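Local coordinates for protein CRS2 (Zea mays, PDB 1RYB) that is required for splicing group IIB introns in chloroplasts, working in complexes with CAF1 or CAF2, and has a peptidyl-tRNA hydrolase fold without that enzyme's activity, at residues 18-23 with 103-108; 117-122 with 145-150. All blocks are in the same frame, centred on the assembly; numbering follows the deposited sequence.

Overall arrangement
Near the N terminus the chain enters the mixed sheet as strand 18-22, then runs through helix 37-48, the strands between 55 and 77 and helix 84-94 before returning as strand 102-108. Contact 1 closes that long excursion with a parallel pairing in the middle of the sheet. The next strand, 116-119, lies at one edge of the sheet, and the chain comes back after helix 128-136 as strand 145-149. Contact 2 closes this shorter loop with an antiparallel pairing. The two loops follow one another, neither nesting nor crossing. Strands 102-108 and 145-149 also pair, which links contacts 1 and 2 into a run of four neighbouring strands from the middle of the sheet to its edge.

Contact 1: 18-23 with 103-108; sequences WLIAGL and LLIYDD
A21 sits squarely between L103 and I105, giving its N-H to L103 O (2.8 Å, 174° at the hydrogen) and taking I105 N on its own carbonyl. L19 O before it accepts L103 N, and L23 N after it reaches I105 O at 3.0 Å. This alternation, in which residues 19, 21 and 23 bond to 103 and 105, is the pattern of parallel strands, here 13° apart in direction.

Both faces are covered. On the face of I20, L103 and I105, the I20 methyl CG2 lies beside I105 CD1 (4.0 Å), the two side chains pointing the same way, and helix 37-48 packs on I105 through M41, V42 and I45. The edge of the W18 indole, at CE3, rests on L103 CB. On the other face, L104 CD1 is pressed against L23 CD2 at 3.6 Å and also reaches A21 CB at 4.2 Å, while I88 of helix 84-94 lies over A21 and L104.

Beyond this apolar middle the contact slackens. With CG set between the backbone N and the carbonyl carbon (chi1 65°), the Y106 ring swings away from the other strand and leaves CB to meet L23 CD1 at 4.0 Å. One residue on, a water replaces direct contact, bonded to L23 O at 2.8 Å and to D107 OD1 at 2.9 Å.

D107 also bonds H35 and H127, and by similarity it is the residue that supports the active-site histidine of peptidyl-tRNA hydrolases. The chemistry thus changes along the strands, from a buried, apolar centre to a polar C-terminal end, where an Asp-His pair like that of the enzyme family is probably retained although the protein lacks the activity.

Contact 2: 117-122 with 145-150; sequences RLQKKG and RLSIGI
The carbonyl oxygen of R145 is gripped by three donors: Q119 N at 2.9 Å, a water at 3.1 Å, and the weaker CA-H of L118. Q119 O returns the bond from R145 N, making this a hydrogen-bonded antiparallel pair, and R117 with S147 forms the next one along. Between them L118 and L146 make the non-hydrogen-bonded pair, their side chains on the opposite face of the sheet from Q119 and R145. With L118 CG anti to the backbone N (chi1 166°), its CD1 lies against R145 O; L146 CD1 likewise meets R117 O.

On the face of Q119, R145 and S147, the same water accepts from Q119 NE2 at 2.7 Å and bonds S147 OG, also at 2.7 Å. It spans the 4.0 Å between NE2 and OG, and S147 OG goes on to Y106 OH and D108 OD2 in the next strand.

Bent at chi2 (88°), R145 lays one face of its guanidinium over the turn after the strand, with K121 C 3.5 Å above the plane. NH2 points to G122 O in a weak bond whose 2.5 Å length is doubtful. R145 NE bonds F143 O, NH2 also bonds R141 O, and NH1 bonds G123 O; the F143 ring adds a cation-pi contact. With an alanine in place of R145, the carbonyls of R141, F143 and G123 would probably lose their charged partner and the K121-G122 turn would be freer to shift.

The buried guanidinium probably has its charge offset by these carbonyls and the F143 ring, and so ties the turn to the loop before strand 145-149.

Contact 1: 18-23 with 103-108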
loop_
_atom_site.group_PDB
_atom_site.type_symbol
_atom_site.label_atom_id
_atom_site.label_comp_id
_atom_site.label_asym_id
_atom_site.label_seq_id
_atom_site.Cartn_x
_atom_site.Cartn_y
_atom_site.Cartn_z
ATOM N N TRP A 18 10.041 6.180 8.148
ATOM C CA TRP A 18 8.827 6.013 7.345
ATOM C C TRP A 18 8.179 4.691 7.674
ATOM O O TRP A 18 8.844 3.716 8.040
ATOM C CB TRP A 18 9.081 5.998 5.818
ATOM C CG TRP A 18 9.352 7.374 5.259
ATOM C CD1 TRP A 18 10.462 8.175 5.545
ATOM C CD2 TRP A 18 8.555 8.092 4.301
ATOM N NE1 TRP A 18 10.372 9.340 4.842
ATOM C CE2 TRP A 18 9.197 9.334 4.084
ATOM C CE3 TRP A 18 7.332 7.839 3.662
ATOM C CZ2 TRP A 18 8.715 10.231 3.124
ATOM C CZ3 TRP A 18 6.802 8.831 2.794
ATOM C CH2 TRP A 18 7.485 9.986 2.549
ATOM N N LEU A 19 6.863 4.664 7.491
ATOM C CA LEU A 19 6.140 3.424 7.654
ATOM C C LEU A 19 5.487 3.215 6.320
ATOM O O LEU A 19 4.697 4.026 5.920
ATOM C CB LEU A 19 5.133 3.545 8.814
ATOM C CG LEU A 19 4.351 2.258 9.174
ATOM C CD1 LEU A 19 3.472 2.649 10.398
ATOM C CD2 LEU A 19 3.366 1.955 8.023
ATOM N N ILE A 20 5.867 2.153 5.610
ATOM C CA ILE A 20 5.377 1.885 4.307
ATOM C C ILE A 20 4.433 0.725 4.413
ATOM O O ILE A 20 4.867 -0.464 4.632
ATOM C CB ILE A 20 6.593 1.579 3.356
ATOM C CG1 ILE A 20 7.540 2.840 3.240
ATOM C CG2 ILE A 20 6.057 1.179 1.950
ATOM C CD1 ILE A 20 8.842 2.524 2.601
ATOM N N ALA A 21 3.133 1.016 4.237
ATOM C CA ALA A 21 2.131 -0.058 4.456
ATOM C C ALA A 21 1.359 -0.392 3.206
ATOM O O ALA A 21 0.894 0.490 2.548
ATOM C CB ALA A 21 1.135 0.404 5.566
ATOM N N GLY A 22 1.284 -1.681 2.878
ATOM C CA GLY A 22 0.531 -2.145 1.713
ATOM C C GLY A 22 -0.712 -2.874 2.273
ATOM O O GLY A 22 -0.594 -3.673 3.255
ATOM N N LEU A 23 -1.915 -2.509 1.729
ATOM C CA LEU A 23 -3.202 -3.045 2.152
ATOM C C LEU A 23 -3.551 -4.369 1.472
ATOM O O LEU A 23 -3.221 -4.621 0.286
ATOM C CB LEU A 23 -4.301 -2.024 1.921
ATOM C CG LEU A 23 -3.966 -0.724 2.657
ATOM C CD1 LEU A 23 -5.190 0.160 2.648
ATOM C CD2 LEU A 23 -3.622 -1.032 4.141
ATOM N N LEU A 103 3.171 5.960 4.576
ATOM C CA LEU A 103 2.836 5.776 3.173
ATOM C C LEU A 103 1.903 4.613 3.030
ATOM O O LEU A 103 2.273 3.475 3.343
ATOM C CB LEU A 103 4.118 5.563 2.342
ATOM C CG LEU A 103 3.968 5.169 0.881
ATOM C CD1 LEU A 103 3.270 6.303 0.100
ATOM C CD2 LEU A 103 5.396 5.050 0.327
ATOM N N LEU A 104 0.708 4.904 2.434
ATOM C CA LEU A 104 -0.234 3.826 2.165
ATOM C C LEU A 104 -0.191 3.433 0.715
ATOM O O LEU A 104 -0.262 4.277 -0.159
ATOM C CB LEU A 104 -1.732 4.153 2.515
ATOM C CG LEU A 104 -2.124 3.775 3.914
ATOM C CD1 LEU A 104 -2.316 2.281 4.059
ATOM C CD2 LEU A 104 -1.124 4.340 4.950
ATOM N N ILE A 105 -0.159 2.115 0.460
ATOM C CA ILE A 105 -0.133 1.546 -0.894
ATOM C C ILE A 105 -1.352 0.636 -1.077
ATOM O O ILE A 105 -1.516 -0.306 -0.297
ATOM C CB ILE A 105 1.218 0.812 -1.140
ATOM C CG1 ILE A 105 2.362 1.757 -0.772
ATOM C CG2 ILE A 105 1.309 0.374 -2.635
ATOM C CD1 ILE A 105 3.712 1.188 -1.267
ATOM N N TYR A 106 -2.160 0.852 -2.128
ATOM C CA TYR A 106 -3.416 0.055 -2.211
ATOM C C TYR A 106 -4.006 0.074 -3.611
ATOM O O TYR A 106 -3.523 0.798 -4.464
ATOM C CB TYR A 106 -4.451 0.683 -1.202
ATOM C CG TYR A 106 -4.827 2.120 -1.664
ATOM C CD1 TYR A 106 -5.918 2.341 -2.504
ATOM C CD2 TYR A 106 -4.023 3.228 -1.411
ATOM C CE1 TYR A 106 -6.248 3.625 -2.928
ATOM C CE2 TYR A 106 -4.234 4.499 -1.975
ATOM C CZ TYR A 106 -5.411 4.709 -2.687
ATOM O OH TYR A 106 -5.713 5.954 -3.252
ATOM N N ASP A 107 -4.978 -0.795 -3.842
ATOM C CA ASP A 107 -5.666 -0.923 -5.183
ATOM C C ASP A 107 -6.628 0.217 -5.392
ATOM O O ASP A 107 -7.387 0.572 -4.491
ATOM C CB ASP A 107 -6.457 -2.237 -5.263
ATOM C CG ASP A 107 -7.258 -2.444 -4.015
ATOM O OD1 ASP A 107 -6.819 -2.348 -2.859
ATOM O OD2 ASP A 107 -8.489 -2.677 -4.263
ATOM N N ASP A 108 -6.655 0.778 -6.565
ATOM C CA ASP A 108 -7.584 1.909 -6.766
ATOM C C ASP A 108 -8.411 1.676 -8.026
ATOM O O ASP A 108 -7.883 1.544 -9.134
ATOM C CB ASP A 108 -6.821 3.203 -6.799
ATOM C CG ASP A 108 -7.656 4.418 -6.989
ATOM O OD1 ASP A 108 -8.781 4.384 -7.439
ATOM O OD2 ASP A 108 -6.977 5.512 -6.749
HETATM O O HOH W 1 -4.189 -3.308 -1.937
#

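Contact 2: 117-122 with 145-150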
loop_
_atom_site.group_PDB
_atom_site.type_symbol
_atom_site.label_atom_id
_atom_site.label_comp_id
_atom_site.label_asym_id
_atom_site.label_seq_id
_atom_site.Cartn_x
_atom_site.Cartn_y
_atom_site.Cartn_z
ATOM N N ARG A 117 -0.377 6.193 -9.147
ATOM C CA ARG A 117 -0.503 7.602 -8.897
ATOM C C ARG A 117 -0.035 7.909 -7.492
ATOM O O ARG A 117 -0.276 7.132 -6.557
ATOM C CB ARG A 117 -1.923 8.091 -9.188
ATOM C CG ARG A 117 -2.255 9.414 -8.549
ATOM C CD ARG A 117 -3.696 9.895 -8.813
ATOM N NE ARG A 117 -3.770 11.354 -8.739
ATOM C CZ ARG A 117 -4.832 12.098 -9.080
ATOM N NH1 ARG A 117 -5.967 11.549 -9.558
ATOM N NH2 ARG A 117 -4.744 13.445 -8.959
ATOM N N LEU A 118 0.628 9.065 -7.296
ATOM C CA LEU A 118 1.061 9.377 -5.953
ATOM C C LEU A 118 0.354 10.596 -5.482
ATOM O O LEU A 118 0.431 11.585 -6.161
ATOM C CB LEU A 118 2.574 9.674 -5.999
ATOM C CG LEU A 118 2.994 10.330 -4.706
ATOM C CD1 LEU A 118 2.909 9.300 -3.563
ATOM C CD2 LEU A 118 4.430 10.830 -4.834
ATOM N N GLN A 119 -0.252 10.575 -4.299
ATOM C CA GLN A 119 -0.914 11.749 -3.708
ATOM C C GLN A 119 -0.417 11.993 -2.318
ATOM O O GLN A 119 -0.066 11.064 -1.673
ATOM C CB GLN A 119 -2.441 11.688 -3.611
ATOM C CG GLN A 119 -3.095 11.615 -4.987
ATOM C CD GLN A 119 -4.520 11.128 -4.913
ATOM O OE1 GLN A 119 -5.487 11.902 -5.070
ATOM N NE2 GLN A 119 -4.662 9.862 -4.567
ATOM N N LYS A 120 -0.491 13.250 -1.812
ATOM C CA LYS A 120 0.017 13.548 -0.464
ATOM C C LYS A 120 -1.071 13.729 0.538
ATOM O O LYS A 120 -0.870 13.922 1.747
ATOM C CB LYS A 120 0.982 14.707 -0.485
ATOM C CG LYS A 120 1.980 14.548 -1.612
ATOM C CD LYS A 120 3.347 14.112 -1.120
ATOM C CE LYS A 120 4.434 14.580 -2.068
ATOM N NZ LYS A 120 5.589 15.165 -1.370
ATOM N N LYS A 121 -2.229 13.600 0.051
ATOM C CA LYS A 121 -3.358 13.663 0.918
ATOM C C LYS A 121 -4.568 13.233 0.150
ATOM O O LYS A 121 -4.431 12.880 -1.022
ATOM C CB LYS A 121 -3.514 15.015 1.490
ATOM C CG LYS A 121 -3.783 16.058 0.413
ATOM C CD LYS A 121 -3.865 17.448 1.020
ATOM C CE LYS A 121 -3.932 18.530 -0.020
ATOM N NZ LYS A 121 -4.824 18.153 -1.127
ATOM N N GLY A 122 -5.733 13.216 0.787
ATOM C CA GLY A 122 -6.961 12.871 0.066
ATOM C C GLY A 122 -7.947 12.058 0.909
ATOM O O GLY A 122 -7.599 11.562 1.973
ATOM N N ARG A 145 0.003 8.539 -0.343
ATOM C CA ARG A 145 -0.555 7.312 -0.863
ATOM C C ARG A 145 -0.042 7.050 -2.194
ATOM O O ARG A 145 -0.052 7.925 -3.058
ATOM C CB ARG A 145 -2.060 7.399 -1.106
ATOM C CG ARG A 145 -2.879 7.949 0.014
ATOM C CD ARG A 145 -2.986 9.439 -0.076
ATOM N NE ARG A 145 -3.621 9.931 1.145
ATOM C CZ ARG A 145 -4.914 9.926 1.327
ATOM N NH1 ARG A 145 -5.746 9.483 0.369
ATOM N NH2 ARG A 145 -5.403 10.396 2.476
ATOM N N LEU A 146 0.189 5.767 -2.475
ATOM C CA LEU A 146 0.516 5.334 -3.820
ATOM C C LEU A 146 -0.623 4.435 -4.252
ATOM O O LEU A 146 -0.832 3.327 -3.704
ATOM C CB LEU A 146 1.830 4.542 -3.901
ATOM C CG LEU A 146 2.171 4.033 -5.298
ATOM C CD1 LEU A 146 2.568 5.179 -6.240
ATOM C CD2 LEU A 146 3.311 3.028 -5.183
ATOM N N SER A 147 -1.447 4.942 -5.225
ATOM C CA SER A 147 -2.601 4.172 -5.713
ATOM C C SER A 147 -2.093 3.277 -6.808
ATOM O O SER A 147 -1.287 3.739 -7.647
ATOM C CB SER A 147 -3.673 5.095 -6.367
ATOM O OG SER A 147 -4.224 5.964 -5.407
ATOM N N ILE A 148 -2.552 2.033 -6.817
ATOM C CA ILE A 148 -2.216 1.079 -7.866
ATOM C C ILE A 148 -3.515 0.778 -8.623
ATOM O O ILE A 148 -4.385 0.126 -8.072
ATOM C CB ILE A 148 -1.641 -0.256 -7.347
ATOM C CG1 ILE A 148 -0.322 0.028 -6.677
ATOM C CG2 ILE A 148 -1.385 -1.170 -8.525
ATOM C CD1 ILE A 148 0.159 -1.140 -5.807
ATOM N N GLY A 149 -3.651 1.327 -9.878
ATOM C CA GLY A 149 -4.909 1.166 -10.598
ATOM C C GLY A 149 -5.225 -0.283 -10.878
ATOM O O GLY A 149 -4.381 -1.099 -11.244
ATOM N N ILE A 150 -6.478 -0.596 -10.697
ATOM C CA ILE A 150 -6.997 -1.942 -11.061
ATOM C C ILE A 150 -8.250 -1.872 -12.029
ATOM O O ILE A 150 -8.785 -2.884 -12.435
ATOM C CB ILE A 150 -7.289 -2.828 -9.826
ATOM C CG1 ILE A 150 -8.376 -2.196 -8.889
ATOM C CG2 ILE A 150 -5.975 -3.109 -9.089
ATOM C CD1 ILE A 150 -9.079 -3.227 -7.982
HETATM O O HOH W 2 -2.648 8.110 -4.735
#